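Local coordinates for protein tRNA (guanine(26)-N(2))-dimethyltransferase (Pyrococcus horikoshii, PDB 2DUL) that probably dimethylates the exocyclic N2 of guanine 26 in a number of tRNAs, taking both methyl groups from S-adenosyl-L-methionine, at residues A[54-59]-A[74-79]; A[82-87]-A[114-119]; A[26-31]-A[58-63]; A[50-55]-A[133-138]. One frame throughout, in Å; residues are numbered along the deposited sequence.

Contact 1 of 4, residues A[54-59]-A[74-79]; sequences ALSATG and VWLNDI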
loop_
_atom_site.group_PDB
_atom_site.type_symbol
_atom_site.label_atom_id
_atom_site.label_comp_id
_atom_site.label_asym_id
_atom_site.label_seq_id
_atom_site.Cartn_x
_atom_site.Cartn_y
_atom_site.Cartn_z
ATOM N N ALA A 54 0.764 10.676 9.701
ATOM C CA ALA A 54 0.508 11.969 9.050
ATOM C C ALA A 54 -0.879 12.600 9.114
ATOM O O ALA A 54 -0.996 13.817 9.265
ATOM C CB ALA A 54 0.968 11.901 7.583
ATOM N N LEU A 55 -1.918 11.784 8.976
ATOM C CA LEU A 55 -3.305 12.250 9.015
ATOM C C LEU A 55 -3.987 11.303 9.999
ATOM O O LEU A 55 -4.617 10.325 9.606
ATOM C CB LEU A 55 -3.911 12.134 7.615
ATOM C CG LEU A 55 -3.150 12.989 6.587
ATOM C CD1 LEU A 55 -2.953 12.216 5.294
ATOM C CD2 LEU A 55 -3.906 14.285 6.345
ATOM N N SER A 56 -3.841 11.619 11.284
ATOM C CA SER A 56 -4.330 10.790 12.382
ATOM C C SER A 56 -5.806 10.705 12.749
ATOM O O SER A 56 -6.239 9.678 13.267
ATOM C CB SER A 56 -3.559 11.150 13.656
ATOM O OG SER A 56 -2.166 11.154 13.416
ATOM N N ALA A 57 -6.567 11.772 12.527
ATOM C CA ALA A 57 -7.991 11.767 12.885
ATOM C C ALA A 57 -8.153 11.501 14.387
ATOM O O ALA A 57 -7.897 12.387 15.209
ATOM C CB ALA A 57 -8.736 10.708 12.074
ATOM N N THR A 58 -8.564 10.289 14.754
ATOM C CA THR A 58 -8.745 9.953 16.170
ATOM C C THR A 58 -7.410 9.648 16.845
ATOM O O THR A 58 -7.309 9.670 18.074
ATOM C CB THR A 58 -9.645 8.717 16.361
ATOM O OG1 THR A 58 -8.982 7.560 15.836
ATOM C CG2 THR A 58 -10.979 8.904 15.643
ATOM N N GLY A 59 -6.396 9.353 16.032
ATOM C CA GLY A 59 -5.075 9.031 16.551
ATOM C C GLY A 59 -4.841 7.536 16.693
ATOM O O GLY A 59 -3.775 7.104 17.134
ATOM N N VAL A 74 6.764 8.520 18.354
ATOM C CA VAL A 74 5.611 8.498 17.462
ATOM C C VAL A 74 4.947 9.859 17.355
ATOM O O VAL A 74 4.560 10.451 18.363
ATOM C CB VAL A 74 4.554 7.477 17.951
ATOM C CG1 VAL A 74 3.413 7.377 16.938
ATOM C CG2 VAL A 74 5.210 6.115 18.174
ATOM N N TRP A 75 4.822 10.351 16.126
ATOM C CA TRP A 75 4.183 11.633 15.879
ATOM C C TRP A 75 2.782 11.415 15.308
ATOM O O TRP A 75 2.581 10.594 14.410
ATOM C CB TRP A 75 5.004 12.468 14.891
ATOM C CG TRP A 75 6.306 12.963 15.443
ATOM C CD1 TRP A 75 7.322 12.206 15.949
ATOM C CD2 TRP A 75 6.744 14.325 15.517
ATOM N NE1 TRP A 75 8.366 13.012 16.331
ATOM C CE2 TRP A 75 8.039 14.316 16.076
ATOM C CE3 TRP A 75 6.168 15.552 15.163
ATOM C CZ2 TRP A 75 8.774 15.490 16.292
ATOM C CZ3 TRP A 75 6.896 16.722 15.376
ATOM C CH2 TRP A 75 8.188 16.679 15.936
ATOM N N LEU A 76 1.821 12.147 15.852
ATOM C CA LEU A 76 0.440 12.081 15.399
ATOM C C LEU A 76 0.096 13.484 14.926
ATOM O O LEU A 76 0.336 14.456 15.641
ATOM C CB LEU A 76 -0.492 11.691 16.547
ATOM C CG LEU A 76 -0.346 10.305 17.180
ATOM C CD1 LEU A 76 0.846 10.294 18.116
ATOM C CD2 LEU A 76 -1.615 9.975 17.956
ATOM N N ASN A 77 -0.465 13.600 13.731
ATOM C CA ASN A 77 -0.798 14.916 13.209
ATOM C C ASN A 77 -2.158 14.994 12.530
ATOM O O ASN A 77 -2.612 14.036 11.916
ATOM C CB ASN A 77 0.265 15.359 12.200
ATOM C CG ASN A 77 -0.055 16.707 11.569
ATOM O OD1 ASN A 77 0.163 17.759 12.173
ATOM N ND2 ASN A 77 -0.588 16.678 10.350
ATOM N N ASP A 78 -2.799 16.153 12.650
ATOM C CA ASP A 78 -4.078 16.407 11.994
ATOM C C ASP A 78 -4.318 17.911 11.955
ATOM O O ASP A 78 -4.029 18.626 12.916
ATOM C CB ASP A 78 -5.237 15.717 12.714
ATOM C CG ASP A 78 -6.432 15.494 11.795
ATOM O OD1 ASP A 78 -6.634 14.346 11.348
ATOM O OD2 ASP A 78 -7.154 16.472 11.502
ATOM N N ILE A 79 -4.852 18.389 10.841
ATOM C CA ILE A 79 -5.109 19.810 10.676
ATOM C C ILE A 79 -6.364 20.269 11.423
ATOM O O ILE A 79 -6.526 21.455 11.705
ATOM C CB ILE A 79 -5.251 20.158 9.175
ATOM C CG1 ILE A 79 -5.268 21.676 8.983
ATOM C CG2 ILE A 79 -6.519 19.531 8.619
ATOM C CD1 ILE A 79 -5.310 22.102 7.532
#
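Asn77 meets the loop with both its backbone and its amide. Its side chain stands with CG anti to the backbone N (chi1 178°), which carries ND2 to the carbonyl O of Ala54, 3.1 Å away; the bond is nearly straight (170° at the hydrogen) and lies in the amide plane. The amide's grip continues outside the loop, ND2 reaching Asp119 O and OD1 taking a hydrogen from Asn117 ND2, so its rotation is well fixed. The backbone pairs with Ser56 twice: Ser56 N gives to Asn77 O at 2.8 Å, and Asn77 N gives to Ser56 OG at 3.0 Å, the latter bond clearly bent. In the Rossmann-like sheet of class I methyltransferases this is where the loop leaving the first strand, 50-53, passes the end of its neighbour 73-78, and Asp78 is predicted to bind S-adenosyl-L-methionine. Its OD1 accepts from Ala57 N at 2.8 Å, on the anti side and 30° out of the carboxylate plane, while OD2 takes the N-H of Ser80. With an alanine here, Ala57 N and Ser80 N would each be likely to lose the carboxylate oxygen they bond to, leaving the type II' turn Ser56-Gly59 less firmly tied to the strand. Beside the last residue of that turn, Leu76 CD2 lies 3.7 Å from Gly59 O.

Contact 2 of 4, residues A[82-87]-A[114-119]; sequences DAYELM and IVINHD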
loop_
_atom_site.group_PDB
_atom_site.type_symbol
_atom_site.label_atom_id
_atom_site.label_comp_id
_atom_site.label_asym_id
_atom_site.label_seq_id
_atom_site.Cartn_x
_atom_site.Cartn_y
_atom_site.Cartn_z
ATOM N N ASP A 82 -10.764 19.692 16.175
ATOM C CA ASP A 82 -11.542 18.651 16.836
ATOM C C ASP A 82 -10.736 17.362 16.912
ATOM O O ASP A 82 -10.722 16.684 17.939
ATOM C CB ASP A 82 -12.844 18.387 16.076
ATOM C CG ASP A 82 -13.852 19.510 16.232
ATOM O OD1 ASP A 82 -14.945 19.409 15.637
ATOM O OD2 ASP A 82 -13.554 20.487 16.951
ATOM N N ALA A 83 -10.069 17.022 15.814
ATOM C CA ALA A 83 -9.258 15.813 15.778
ATOM C C ALA A 83 -8.112 15.944 16.776
ATOM O O ALA A 83 -7.832 15.019 17.538
ATOM C CB ALA A 83 -8.715 15.587 14.373
ATOM N N TYR A 84 -7.463 17.104 16.776
ATOM C CA TYR A 84 -6.346 17.356 17.686
ATOM C C TYR A 84 -6.767 17.170 19.147
ATOM O O TYR A 84 -6.073 16.514 19.928
ATOM C CB TYR A 84 -5.813 18.776 17.478
ATOM C CG TYR A 84 -4.695 19.157 18.426
ATOM C CD1 TYR A 84 -3.452 18.521 18.366
ATOM C CD2 TYR A 84 -4.878 20.154 19.382
ATOM C CE1 TYR A 84 -2.415 18.876 19.237
ATOM C CE2 TYR A 84 -3.851 20.518 20.261
ATOM C CZ TYR A 84 -2.621 19.874 20.181
ATOM O OH TYR A 84 -1.599 20.243 21.031
ATOM N N GLU A 85 -7.904 17.749 19.517
ATOM C CA GLU A 85 -8.400 17.624 20.884
ATOM C C GLU A 85 -8.666 16.162 21.238
ATOM O O GLU A 85 -8.353 15.713 22.343
ATOM C CB GLU A 85 -9.689 18.431 21.062
ATOM C CG GLU A 85 -9.491 19.940 21.036
ATOM C CD GLU A 85 -8.556 20.425 22.129
ATOM O OE1 GLU A 85 -8.777 20.072 23.310
ATOM O OE2 GLU A 85 -7.599 21.162 21.809
ATOM N N LEU A 86 -9.236 15.419 20.295
ATOM C CA LEU A 86 -9.548 14.014 20.524
ATOM C C LEU A 86 -8.281 13.166 20.585
ATOM O O LEU A 86 -8.212 12.185 21.331
ATOM C CB LEU A 86 -10.475 13.495 19.423
ATOM C CG LEU A 86 -10.962 12.054 19.597
ATOM C CD1 LEU A 86 -11.575 11.877 20.979
ATOM C CD2 LEU A 86 -11.977 11.725 18.508
ATOM N N MET A 87 -7.279 13.539 19.795
ATOM C CA MET A 87 -6.018 12.811 19.791
ATOM C C MET A 87 -5.362 12.900 21.170
ATOM O O MET A 87 -4.893 11.899 21.702
ATOM C CB MET A 87 -5.096 13.374 18.701
ATOM C CG MET A 87 -5.501 12.949 17.289
ATOM S SD MET A 87 -4.783 13.940 15.943
ATOM C CE MET A 87 -3.109 13.543 16.096
ATOM N N ILE A 114 5.656 10.525 22.577
ATOM C CA ILE A 114 4.496 10.756 21.728
ATOM C C ILE A 114 4.361 12.253 21.485
ATOM O O ILE A 114 4.347 13.048 22.426
ATOM C CB ILE A 114 3.220 10.216 22.403
ATOM C CG1 ILE A 114 3.383 8.718 22.661
ATOM C CG2 ILE A 114 1.998 10.479 21.524
ATOM C CD1 ILE A 114 2.311 8.123 23.541
ATOM N N VAL A 115 4.280 12.629 20.215
ATOM C CA VAL A 115 4.162 14.027 19.834
ATOM C C VAL A 115 2.866 14.219 19.059
ATOM O O VAL A 115 2.696 13.672 17.968
ATOM C CB VAL A 115 5.345 14.456 18.948
ATOM C CG1 VAL A 115 5.262 15.948 18.655
ATOM C CG2 VAL A 115 6.658 14.110 19.641
ATOM N N ILE A 116 1.948 14.983 19.636
ATOM C CA ILE A 116 0.665 15.247 19.001
ATOM C C ILE A 116 0.742 16.638 18.384
ATOM O O ILE A 116 1.022 17.623 19.069
ATOM C CB ILE A 116 -0.475 15.180 20.030
ATOM C CG1 ILE A 116 -0.307 13.925 20.899
ATOM C CG2 ILE A 116 -1.819 15.138 19.310
ATOM C CD1 ILE A 116 -1.384 13.757 21.965
ATOM N N ASN A 117 0.477 16.712 17.087
ATOM C CA ASN A 117 0.580 17.964 16.357
ATOM C C ASN A 117 -0.724 18.399 15.689
ATOM O O ASN A 117 -1.464 17.580 15.142
ATOM C CB ASN A 117 1.676 17.811 15.294
ATOM C CG ASN A 117 2.277 19.134 14.865
ATOM O OD1 ASN A 117 2.975 19.796 15.641
ATOM N ND2 ASN A 117 2.018 19.527 13.625
ATOM N N HIS A 118 -0.994 19.698 15.738
ATOM C CA HIS A 118 -2.182 20.262 15.106
ATOM C C HIS A 118 -1.673 21.109 13.944
ATOM O O HIS A 118 -1.187 22.220 14.159
ATOM C CB HIS A 118 -2.942 21.164 16.079
ATOM C CG HIS A 118 -4.084 21.898 15.447
ATOM N ND1 HIS A 118 -4.534 23.117 15.907
ATOM C CD2 HIS A 118 -4.880 21.576 14.400
ATOM C CE1 HIS A 118 -5.555 23.515 15.170
ATOM N NE2 HIS A 118 -5.785 22.597 14.247
ATOM N N ASP A 119 -1.775 20.598 12.721
ATOM C CA ASP A 119 -1.282 21.352 11.575
ATOM C C ASP A 119 -1.458 20.590 10.269
ATOM O O ASP A 119 -1.801 19.408 10.266
ATOM C CB ASP A 119 0.204 21.662 11.796
ATOM C CG ASP A 119 0.744 22.706 10.839
ATOM O OD1 ASP A 119 0.004 23.650 10.482
ATOM O OD2 ASP A 119 1.927 22.588 10.457
#
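Met87, which packs on Ile116, gives its backbone N to Ala83 O at 2.8 Å, a bond within the helical turn whose residues Tyr84 and Met87 point toward the strand. Helix 81-94 here covers strand 113-118 of the Rossmann-like sheet, running almost antiparallel to it (164°) with the axes 8.4 Å apart. It belongs to the crossover from strand 73-78 to the parallel strand 113-118, its neighbour in the sheet, with the short strands 100-101 and 105-109 intervening.

Across the interface the contact is apolar and aromatic. Tyr84, with CG anti to its backbone N (chi1 177°), reaches across the strand, at about a right angle to the His118 side chain, and offers it a face. His118 CB sits over that face, 3.7 Å from the ring centroid, in a CH-pi contact offset toward the rim. The two ring planes are only 22° from parallel, yet with centroids 5.4 Å apart there is little true stacking. At the edge of the tyrosine, near its plane, CE1 comes 3.7 Å from Ile116 O. The hydroxyl continues to Glu101, and His118 NE2 makes a weak bond to Ile79 O, so each polar end is held by a residue beyond the pair.

The methyl CG2 of Ile116 fills the space between the two helix residues: it is 3.8 Å from Tyr84 CE1 and as far from Met87 CB. Met87 bends at its third torsion, which brings CE back within 3.8 Å of the same CG2. The other tip of the isoleucine, CD1, ends 4.0 Å from Met87 O.

Contact 3 of 4, residues A[26-31]-A[58-63]; sequences VFYNPR and TGIRGI
Val26 holds CG1 opposite its backbone N (chi1 -174°), and Thr58 tucks OG1 between its own N and carbonyl carbon (chi1 66°), a pair of settings that sends Thr58 CG2 out to the valine at 3.6 Å. Thr58 stands at the start of helix 60-68, the first helix after strand 50-53 in the Rossmann-like fold, and the helix begins with an ST turn: Thr58 OG1 accepts from Ile60 N at 3.3 Å, while Gly59 occupies the N-cap position. Residues Val26 to Tyr28, in the loop leading to helix 33-46, pass this helix start.

The threonine methyl is wedged among three residues of that loop, with Phe27 O 3.5 Å from Thr58 CG2 and Tyr28 CB slightly farther off. Its hydroxyl is tied to the loop through water 1, which is 2.7 Å from Thr58 OG1 and donates to Phe27 O at 2.8 Å. A valine in place of Thr58 is likely to leave this water with one protein mate fewer and Ile60 N without its side-chain acceptor.

Water 1 also lies in the plane of the Tyr28 ring, at its edge, while Pro30 N is over one face near the rim. The phenol OH bonds to Glu8, and Arg36, predicted to bind S-adenosyl-L-methionine, touches the tyrosine. Ile60 CG2 comes to the edge of the Tyr28 ring, near its plane, 4.3 Å from CE1.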
loop_
_atom_site.group_PDB
_atom_site.type_symbol
_atom_site.label_atom_id
_atom_site.label_comp_id
_atom_site.label_asym_id
_atom_site.label_seq_id
_atom_site.Cartn_x
_atom_site.Cartn_y
_atom_site.Cartn_z
ATOM N N VAL A 26 -14.852 13.690 13.940
ATOM C CA VAL A 26 -13.572 13.039 13.686
ATOM C C VAL A 26 -13.833 11.647 13.116
ATOM O O VAL A 26 -14.494 10.820 13.742
ATOM C CB VAL A 26 -12.737 12.914 14.977
ATOM C CG1 VAL A 26 -11.355 12.367 14.648
ATOM C CG2 VAL A 26 -12.627 14.271 15.662
ATOM N N PHE A 27 -13.299 11.404 11.926
ATOM C CA PHE A 27 -13.475 10.141 11.218
ATOM C C PHE A 27 -12.798 8.917 11.830
ATOM O O PHE A 27 -11.638 8.968 12.249
ATOM C CB PHE A 27 -12.982 10.302 9.773
ATOM C CG PHE A 27 -13.226 9.098 8.899
ATOM C CD1 PHE A 27 -14.502 8.822 8.410
ATOM C CD2 PHE A 27 -12.179 8.248 8.554
ATOM C CE1 PHE A 27 -14.728 7.715 7.585
ATOM C CE2 PHE A 27 -12.394 7.140 7.732
ATOM C CZ PHE A 27 -13.670 6.873 7.246
ATOM N N TYR A 28 -13.544 7.818 11.873
ATOM C CA TYR A 28 -13.042 6.536 12.354
ATOM C C TYR A 28 -13.751 5.434 11.578
ATOM O O TYR A 28 -14.982 5.383 11.537
ATOM C CB TYR A 28 -13.298 6.319 13.847
ATOM C CG TYR A 28 -12.839 4.945 14.295
ATOM C CD1 TYR A 28 -11.486 4.598 14.263
ATOM C CD2 TYR A 28 -13.761 3.962 14.668
ATOM C CE1 TYR A 28 -11.062 3.309 14.582
ATOM C CE2 TYR A 28 -13.348 2.666 14.989
ATOM C CZ TYR A 28 -11.998 2.346 14.940
ATOM O OH TYR A 28 -11.582 1.063 15.217
ATOM N N ASN A 29 -12.972 4.554 10.965
ATOM C CA ASN A 29 -13.534 3.453 10.198
ATOM C C ASN A 29 -12.980 2.138 10.731
ATOM O O ASN A 29 -11.810 1.817 10.517
ATOM C CB ASN A 29 -13.176 3.607 8.721
ATOM C CG ASN A 29 -13.813 2.542 7.851
ATOM O OD1 ASN A 29 -14.344 1.550 8.349
ATOM N ND2 ASN A 29 -13.757 2.743 6.538
ATOM N N PRO A 30 -13.814 1.361 11.441
ATOM C CA PRO A 30 -13.371 0.078 11.993
ATOM C C PRO A 30 -12.913 -0.892 10.909
ATOM O O PRO A 30 -12.094 -1.780 11.157
ATOM C CB PRO A 30 -14.604 -0.419 12.752
ATOM C CG PRO A 30 -15.742 0.198 11.994
ATOM C CD PRO A 30 -15.241 1.597 11.732
ATOM N N ARG A 31 -13.437 -0.716 9.700
ATOM C CA ARG A 31 -13.061 -1.584 8.592
ATOM C C ARG A 31 -11.575 -1.404 8.268
ATOM O O ARG A 31 -10.965 -2.266 7.635
ATOM C CB ARG A 31 -13.914 -1.270 7.354
ATOM C CG ARG A 31 -15.411 -1.553 7.541
ATOM C CD ARG A 31 -16.211 -1.161 6.302
ATOM N NE ARG A 31 -15.895 -1.996 5.143
ATOM C CZ ARG A 31 -16.369 -3.223 4.950
ATOM N NH1 ARG A 31 -17.186 -3.770 5.839
ATOM N NH2 ARG A 31 -16.030 -3.905 3.863
ATOM N N THR A 58 -8.564 10.289 14.754
ATOM C CA THR A 58 -8.745 9.953 16.170
ATOM C C THR A 58 -7.410 9.648 16.845
ATOM O O THR A 58 -7.309 9.670 18.074
ATOM C CB THR A 58 -9.645 8.717 16.361
ATOM O OG1 THR A 58 -8.982 7.560 15.836
ATOM C CG2 THR A 58 -10.979 8.904 15.643
ATOM N N GLY A 59 -6.396 9.353 16.032
ATOM C CA GLY A 59 -5.075 9.031 16.551
ATOM C C GLY A 59 -4.841 7.536 16.693
ATOM O O GLY A 59 -3.775 7.104 17.134
ATOM N N ILE A 60 -5.828 6.737 16.299
ATOM C CA ILE A 60 -5.730 5.284 16.416
ATOM C C ILE A 60 -4.471 4.656 15.819
ATOM O O ILE A 60 -3.869 3.776 16.435
ATOM C CB ILE A 60 -6.976 4.583 15.800
ATOM C CG1 ILE A 60 -6.854 3.064 15.958
ATOM C CG2 ILE A 60 -7.116 4.942 14.327
ATOM C CD1 ILE A 60 -6.803 2.594 17.403
ATOM N N ARG A 61 -4.067 5.101 14.634
ATOM C CA ARG A 61 -2.886 4.522 13.993
ATOM C C ARG A 61 -1.626 4.743 14.825
ATOM O O ARG A 61 -0.928 3.788 15.156
ATOM C CB ARG A 61 -2.698 5.103 12.586
ATOM C CG ARG A 61 -1.667 4.374 11.734
ATOM C CD ARG A 61 -1.601 4.964 10.328
ATOM N NE ARG A 61 -2.875 4.852 9.624
ATOM C CZ ARG A 61 -3.222 3.832 8.843
ATOM N NH1 ARG A 61 -4.411 3.832 8.259
ATOM N NH2 ARG A 61 -2.381 2.827 8.623
ATOM N N GLY A 62 -1.344 6.000 15.160
ATOM C CA GLY A 62 -0.169 6.314 15.954
ATOM C C GLY A 62 -0.196 5.669 17.334
ATOM O O GLY A 62 0.834 5.222 17.840
ATOM N N ILE A 63 -1.369 5.624 17.954
ATOM C CA ILE A 63 -1.488 5.011 19.272
ATOM C C ILE A 63 -1.137 3.526 19.185
ATOM O O ILE A 63 -0.431 2.997 20.046
ATOM C CB ILE A 63 -2.913 5.194 19.845
ATOM C CG1 ILE A 63 -3.114 6.662 20.237
ATOM C CG2 ILE A 63 -3.117 4.291 21.062
ATOM C CD1 ILE A 63 -4.558 7.044 20.488
HETATM O O HOH W 1 -9.451 7.514 13.143
#

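Contact 4 of 4, residues A[50-55]-A[133-138]; sequences IVLDAL and HFIDLD
The His133 ring turns its edge to Ile50, whose backbone N lies in the ring plane 3.1 Å from CD2; the same CD2 corner meets Ile50 CG1, the side chains slanting across each other. Phe134 likewise has Val51 CG1 at its edge, near the ring plane, and Asp136 N above one face toward the rim. These residues sit on neighbouring parallel strands, 50-53 and 132-137, in the middle of the Rossmann-like sheet.

Ile50 O grips two donors, His133 N at 2.8 Å in the carbonyl plane and Phe134 N at 3.3 Å, tilted from it. Regular parallel pairing follows: Leu52 N gives to Phe134 O, and Asp136 N to Leu52 O at 3.0 Å, fairly straight. On one face Leu52 and Ile135 run alongside each other, CD2 against CG2. The other carries Val51, Phe134, Asp53 and Asp136; salt bridges from Asp136 to Arg61 and Arg228, and Asp53 OD2 taking the N-H of Gly62, would probably ease the nearness of the two carboxylates, which do not touch.

Farther on the strands spread: Ala54 N reaches Asp136 O only by a weak bond of 3.4 Å, and its CB touches Leu137 CD2. Asp138, followed by Pro139 and salt-bridged to Arg61, stands where amino-methyltransferases carry their (D/N)PP(Y/F) motif, consistent with an active-site position. Water 2 bridges the gap, donating to Asp136 O and accepting from Leu55 N at 3.0 Å and Asp138 N at 2.8 Å.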
loop_
_atom_site.group_PDB
_atom_site.type_symbol
_atom_site.label_atom_id
_atom_site.label_comp_id
_atom_site.label_asym_id
_atom_site.label_seq_id
_atom_site.Cartn_x
_atom_site.Cartn_y
_atom_site.Cartn_z
ATOM N N ILE A 50 11.697 6.237 14.625
ATOM C CA ILE A 50 10.918 7.474 14.596
ATOM C C ILE A 50 9.857 7.363 13.502
ATOM O O ILE A 50 10.182 7.266 12.319
ATOM C CB ILE A 50 11.833 8.675 14.305
ATOM C CG1 ILE A 50 13.045 8.637 15.238
ATOM C CG2 ILE A 50 11.072 9.976 14.500
ATOM C CD1 ILE A 50 14.082 9.707 14.941
ATOM N N VAL A 51 8.589 7.395 13.894
ATOM C CA VAL A 51 7.515 7.240 12.922
ATOM C C VAL A 51 6.475 8.352 12.953
ATOM O O VAL A 51 6.298 9.027 13.965
ATOM C CB VAL A 51 6.814 5.891 13.130
ATOM C CG1 VAL A 51 7.851 4.765 13.104
ATOM C CG2 VAL A 51 6.068 5.886 14.463
ATOM N N LEU A 52 5.789 8.527 11.829
ATOM C CA LEU A 52 4.767 9.552 11.701
ATOM C C LEU A 52 3.426 9.029 11.184
ATOM O O LEU A 52 3.366 8.317 10.175
ATOM C CB LEU A 52 5.253 10.660 10.753
ATOM C CG LEU A 52 4.187 11.669 10.302
ATOM C CD1 LEU A 52 3.740 12.508 11.495
ATOM C CD2 LEU A 52 4.745 12.566 9.197
ATOM N N ASP A 53 2.360 9.386 11.895
ATOM C CA ASP A 53 0.988 9.060 11.508
ATOM C C ASP A 53 0.558 10.445 10.998
ATOM O O ASP A 53 0.093 11.285 11.769
ATOM C CB ASP A 53 0.179 8.634 12.742
ATOM C CG ASP A 53 -1.300 8.434 12.442
ATOM O OD1 ASP A 53 -1.689 8.478 11.256
ATOM O OD2 ASP A 53 -2.076 8.224 13.400
ATOM N N ALA A 54 0.764 10.676 9.701
ATOM C CA ALA A 54 0.508 11.969 9.050
ATOM C C ALA A 54 -0.879 12.600 9.114
ATOM O O ALA A 54 -0.996 13.817 9.265
ATOM C CB ALA A 54 0.968 11.901 7.583
ATOM N N LEU A 55 -1.918 11.784 8.976
ATOM C CA LEU A 55 -3.305 12.250 9.015
ATOM C C LEU A 55 -3.987 11.303 9.999
ATOM O O LEU A 55 -4.617 10.325 9.606
ATOM C CB LEU A 55 -3.911 12.134 7.615
ATOM C CG LEU A 55 -3.150 12.989 6.587
ATOM C CD1 LEU A 55 -2.953 12.216 5.294
ATOM C CD2 LEU A 55 -3.906 14.285 6.345
ATOM N N HIS A 133 11.903 7.566 10.147
ATOM C CA HIS A 133 12.321 6.262 9.649
ATOM C C HIS A 133 11.131 5.649 8.914
ATOM O O HIS A 133 11.289 4.789 8.053
ATOM C CB HIS A 133 12.737 5.354 10.812
ATOM C CG HIS A 133 13.978 5.806 11.515
ATOM N ND1 HIS A 133 15.215 5.819 10.903
ATOM C CD2 HIS A 133 14.173 6.281 12.767
ATOM C CE1 HIS A 133 16.117 6.285 11.748
ATOM N NE2 HIS A 133 15.511 6.573 12.887
ATOM N N PHE A 134 9.930 6.092 9.273
ATOM C CA PHE A 134 8.720 5.595 8.631
ATOM C C PHE A 134 7.623 6.643 8.679
ATOM O O PHE A 134 7.398 7.276 9.708
ATOM C CB PHE A 134 8.214 4.311 9.307
ATOM C CG PHE A 134 6.853 3.854 8.815
ATOM C CD1 PHE A 134 6.662 3.466 7.489
ATOM C CD2 PHE A 134 5.759 3.834 9.676
ATOM C CE1 PHE A 134 5.395 3.066 7.027
ATOM C CE2 PHE A 134 4.489 3.435 9.224
ATOM C CZ PHE A 134 4.309 3.052 7.898
ATOM N N ILE A 135 6.958 6.832 7.546
ATOM C CA ILE A 135 5.850 7.773 7.456
ATOM C C ILE A 135 4.688 7.002 6.851
ATOM O O ILE A 135 4.856 6.308 5.850
ATOM C CB ILE A 135 6.175 8.985 6.536
ATOM C CG1 ILE A 135 7.249 9.867 7.176
ATOM C CG2 ILE A 135 4.903 9.806 6.290
ATOM C CD1 ILE A 135 7.637 11.083 6.328
ATOM N N ASP A 136 3.519 7.102 7.471
ATOM C CA ASP A 136 2.334 6.429 6.958
ATOM C C ASP A 136 1.347 7.504 6.497
ATOM O O ASP A 136 0.851 8.291 7.297
ATOM C CB ASP A 136 1.704 5.543 8.039
ATOM C CG ASP A 136 0.732 4.517 7.463
ATOM O OD1 ASP A 136 0.382 3.556 8.182
ATOM O OD2 ASP A 136 0.324 4.668 6.291
ATOM N N LEU A 137 1.105 7.541 5.192
ATOM C CA LEU A 137 0.191 8.499 4.581
ATOM C C LEU A 137 -1.125 7.805 4.296
ATOM O O LEU A 137 -1.208 6.984 3.378
ATOM C CB LEU A 137 0.758 9.018 3.258
ATOM C CG LEU A 137 2.000 9.902 3.263
ATOM C CD1 LEU A 137 2.283 10.367 1.829
ATOM C CD2 LEU A 137 1.766 11.105 4.180
ATOM N N ASP A 138 -2.148 8.143 5.070
ATOM C CA ASP A 138 -3.468 7.540 4.914
ATOM C C ASP A 138 -4.532 8.632 4.912
ATOM O O ASP A 138 -5.228 8.829 5.907
ATOM C CB ASP A 138 -3.724 6.571 6.071
ATOM C CG ASP A 138 -4.965 5.727 5.864
ATOM O OD1 ASP A 138 -4.986 4.935 4.899
ATOM O OD2 ASP A 138 -5.918 5.857 6.666
HETATM O O HOH W 2 -1.780 9.075 7.730
HETATM O O HOH W 3 -6.036 7.795 8.917
#

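In the fold
Contacts 1, 2 and 4 all reach one sheet, in which strands 113-118, 73-78, 50-53 and 132-137 lie side by side and parallel. Contact 1 is central: its centre is about 6 Å from that of contact 2 and about 9 Å from those of contacts 3 and 4, whereas contacts 2 and 4 are about 14 Å apart and do not touch. Contact 3 brings in helix 60-68, which follows strand 50-53, and its Arg61 reaches Asp136 of contact 4. Contact 2 is nested inside the loop closed by contact 4, and the segments of contacts 3 and 4 alternate along the chain. Together they gather Arg61 and Asp78, predicted S-adenosyl-L-methionine ligands, near the strands' C-terminal ends.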